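Local coordinates for protein putative protease (Parabacteroides distasonis ATCC 8503, PDB 3KD4) that is of unknown function but is probably an exported protease, at residues H18-Q23 with T120-Y125. Numbering follows the deposited sequence.
Sequences HADGSQ and TKPGYY
Gln-23 and Thr-120 form an antiparallel hydrogen-bonded pair where strands 23-33 and 111-120, neighbours in the mixed eight-stranded sheet of the DUF3857 region, run into their loops, illustrating how loops can be joined mainly by backbone and water. Gln-23 N donates to Thr-120 O and Thr-120 N to Gln-23 O, each bond 2.9 Å long. The Gln-23 CB lies 4.2 Å from Thr-120 CB; CG stands anti to the carbonyl carbon (chi1 -64°), and the extended chain beyond crosses Tyr-125 at about a right angle, amide and ring planes 35° apart. CD lies 3.9 Å from Tyr-125 CD2, NE2 rests 3.5 Å from Tyr-125 CB, and OE1, oblique to the ring, is hydrogen-bonded to a glycerol, probably from the crystallisation liquor. NE2 donates to a water that donates to Gly-21 O and Tyr-125 O. A leucine here would probably leave that water without its donor and Tyr-125 without its amide neighbour. Asp-20 OD1 accepts from Ser-22 N, closing an Asx turn, and from Ser-22 OG; Pro-122 CB packs 3.3 Å from Asp-20 O. Direct bonds thus serve the strand pair; beyond it water takes over, a second one linking Gly-21 O, Lys-121 O and Tyr-125 N.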
ATOM      1  N   HIS A  18       1.621 -13.064  27.298  1.00 17.07           N
ATOM      2  CA  HIS A  18       1.548 -13.526  28.681  1.00 18.48           C
ATOM      3  C   HIS A  18       0.094 -13.498  29.158  1.00 18.96           C
ATOM      4  O   HIS A  18      -0.721 -12.776  28.592  1.00 17.62           O
ATOM      5  CB  HIS A  18       2.402 -12.647  29.582  1.00 18.36           C
ATOM      6  CG  HIS A  18       3.843 -12.650  29.210  1.00 20.43           C
ATOM      7  ND1 HIS A  18       4.669 -13.725  29.459  1.00 24.22           N
ATOM      8  CD2 HIS A  18       4.623 -11.705  28.629  1.00 24.07           C
ATOM      9  CE1 HIS A  18       5.889 -13.455  29.017  1.00 22.38           C
ATOM     10  NE2 HIS A  18       5.885 -12.236  28.504  1.00 24.27           N
ATOM     11  N   ALA A  19      -0.197 -14.276  30.209  1.00 19.78           N
ATOM     12  CA  ALA A  19      -1.555 -14.374  30.770  1.00 20.81           C
ATOM     13  C   ALA A  19      -2.140 -13.032  31.142  1.00 21.26           C
ATOM     14  O   ALA A  19      -3.328 -12.848  31.024  1.00 21.69           O
ATOM     15  CB  ALA A  19      -1.582 -15.332  31.986  1.00 20.99           C
ATOM     16  N   ASP A  20      -1.320 -12.062  31.544  1.00 21.90           N
ATOM     17  CA  ASP A  20      -1.880 -10.747  31.908  1.00 21.27           C
ATOM     18  C   ASP A  20      -2.133  -9.829  30.732  1.00 21.17           C
ATOM     19  O   ASP A  20      -2.612  -8.691  30.912  1.00 21.22           O
ATOM     20  CB  ASP A  20      -1.013 -10.043  32.944  1.00 22.00           C
ATOM     21  CG  ASP A  20       0.392  -9.739  32.442  1.00 24.08           C
ATOM     22  OD1 ASP A  20       0.733 -10.012  31.260  1.00 23.86           O
ATOM     23  OD2 ASP A  20       1.175  -9.236  33.257  1.00 25.27           O
ATOM     24  N   GLY A  21      -1.851 -10.292  29.513  1.00 19.67           N
ATOM     25  CA  GLY A  21      -2.073  -9.456  28.355  1.00 18.43           C
ATOM     26  C   GLY A  21      -0.849  -8.662  27.908  1.00 17.79           C
ATOM     27  O   GLY A  21      -0.863  -8.078  26.838  1.00 17.97           O
ATOM     28  N   SER A  22       0.210  -8.668  28.695  1.00 17.07           N
ATOM     29  CA  SER A  22       1.485  -8.149  28.257  1.00 16.84           C
ATOM     30  C   SER A  22       2.078  -9.028  27.114  1.00 16.66           C
ATOM     31  O   SER A  22       1.702 -10.197  26.928  1.00 15.84           O
ATOM     32  CB  SER A  22       2.463  -8.057  29.440  1.00 17.23           C
ATOM     33  OG  SER A  22       2.868  -9.327  29.900  1.00 16.58           O
ATOM     34  N   GLN A  23       2.966  -8.428  26.338  1.00 15.99           N
ATOM     35  CA  GLN A  23       3.593  -9.086  25.192  1.00 15.61           C
ATOM     36  C   GLN A  23       5.069  -8.803  25.153  1.00 15.42           C
ATOM     37  O   GLN A  23       5.577  -7.837  25.750  1.00 15.57           O
ATOM     38  CB  GLN A  23       2.944  -8.654  23.866  1.00 15.30           C
ATOM     39  CG  GLN A  23       1.490  -9.073  23.784  1.00 16.16           C
ATOM     40  CD  GLN A  23       0.832  -8.759  22.464  1.00 18.27           C
ATOM     41  OE1 GLN A  23       1.503  -8.560  21.465  1.00 19.56           O
ATOM     42  NE2 GLN A  23      -0.502  -8.733  22.451  1.00 14.27           N
ATOM     43  N   THR A 120       5.651  -4.984  25.856  1.00 16.15           N
ATOM     44  CA  THR A 120       4.379  -4.230  25.904  1.00 17.04           C
ATOM     45  C   THR A 120       3.647  -4.592  27.181  1.00 17.80           C
ATOM     46  O   THR A 120       3.407  -5.771  27.469  1.00 18.04           O
ATOM     47  CB  THR A 120       3.524  -4.561  24.710  1.00 16.74           C
ATOM     48  OG1 THR A 120       4.257  -4.253  23.507  1.00 15.26           O
ATOM     49  CG2 THR A 120       2.228  -3.790  24.726  1.00 14.86           C
ATOM     50  N   LYS A 121       3.298  -3.578  27.946  1.00 18.64           N
ATOM     51  CA  LYS A 121       2.575  -3.777  29.194  1.00 20.51           C
ATOM     52  C   LYS A 121       1.109  -4.174  28.967  1.00 20.14           C
ATOM     53  O   LYS A 121       0.587  -3.995  27.879  1.00 19.22           O
ATOM     54  CB  LYS A 121       2.733  -2.540  30.082  1.00 21.41           C
ATOM     55  CG  LYS A 121       1.904  -1.339  29.700  1.00 25.25           C
ATOM     56  CD  LYS A 121       2.324  -0.184  30.666  1.00 30.58           C
ATOM     57  CE  LYS A 121       1.296   0.913  30.786  1.00 33.57           C
ATOM     58  NZ  LYS A 121       1.861   2.005  31.666  1.00 37.45           N
ATOM     59  N   PRO A 122       0.452  -4.733  30.001  1.00 20.84           N
ATOM     60  CA  PRO A 122      -0.941  -5.110  29.830  1.00 21.88           C
ATOM     61  C   PRO A 122      -1.789  -3.923  29.444  1.00 21.80           C
ATOM     62  O   PRO A 122      -1.447  -2.819  29.762  1.00 23.39           O
ATOM     63  CB  PRO A 122      -1.355  -5.613  31.226  1.00 22.32           C
ATOM     64  CG  PRO A 122      -0.116  -5.973  31.900  1.00 22.24           C
ATOM     65  CD  PRO A 122       0.936  -5.027  31.358  1.00 20.87           C
ATOM     66  N   GLY A 123      -2.872  -4.151  28.740  1.00 22.48           N
ATOM     67  CA  GLY A 123      -3.844  -3.112  28.469  1.00 23.10           C
ATOM     68  C   GLY A 123      -3.635  -2.296  27.202  1.00 23.80           C
ATOM     69  O   GLY A 123      -4.269  -1.256  27.032  1.00 27.00           O
ATOM     70  N   TYR A 124      -2.704  -2.676  26.350  1.00 22.59           N
ATOM     71  CA  TYR A 124      -2.418  -1.906  25.145  1.00 21.63           C
ATOM     72  C   TYR A 124      -2.916  -2.697  23.934  1.00 21.04           C
ATOM     73  O   TYR A 124      -3.622  -2.171  23.108  1.00 22.32           O
ATOM     74  CB  TYR A 124      -0.913  -1.661  24.995  1.00 21.56           C
ATOM     75  CG  TYR A 124      -0.530  -0.803  23.830  1.00 20.65           C
ATOM     76  CD1 TYR A 124      -1.052   0.474  23.691  1.00 21.68           C
ATOM     77  CD2 TYR A 124       0.349  -1.262  22.850  1.00 21.66           C
ATOM     78  CE1 TYR A 124      -0.702   1.294  22.623  1.00 20.93           C
ATOM     79  CE2 TYR A 124       0.724  -0.431  21.761  1.00 20.92           C
ATOM     80  CZ  TYR A 124       0.184   0.841  21.664  1.00 21.56           C
ATOM     81  OH  TYR A 124       0.506   1.680  20.595  1.00 23.18           O
ATOM     82  N   TYR A 125      -2.551  -3.962  23.817  1.00 20.74           N
ATOM     83  CA  TYR A 125      -3.035  -4.753  22.686  1.00 20.13           C
ATOM     84  C   TYR A 125      -4.150  -5.680  23.141  1.00 21.07           C
ATOM     85  O   TYR A 125      -3.959  -6.408  24.093  1.00 21.15           O
ATOM     86  CB  TYR A 125      -1.899  -5.563  22.114  1.00 19.80           C
ATOM     87  CG  TYR A 125      -0.887  -4.762  21.352  1.00 19.82           C
ATOM     88  CD1 TYR A 125      -1.281  -3.782  20.444  1.00 23.01           C
ATOM     89  CD2 TYR A 125       0.457  -5.023  21.478  1.00 21.03           C
ATOM     90  CE1 TYR A 125      -0.331  -3.050  19.730  1.00 22.13           C
ATOM     91  CE2 TYR A 125       1.415  -4.314  20.729  1.00 22.75           C
ATOM     92  CZ  TYR A 125       0.999  -3.317  19.878  1.00 23.02           C
ATOM     93  OH  TYR A 125       1.934  -2.602  19.136  1.00 25.15           O
TER
HETATM   94  O   HOH W   1      -0.989  -5.184  25.968  1.00 18.23           O
HETATM   95  O   HOH W   2      -2.355  -8.505  24.480  1.00 21.18           O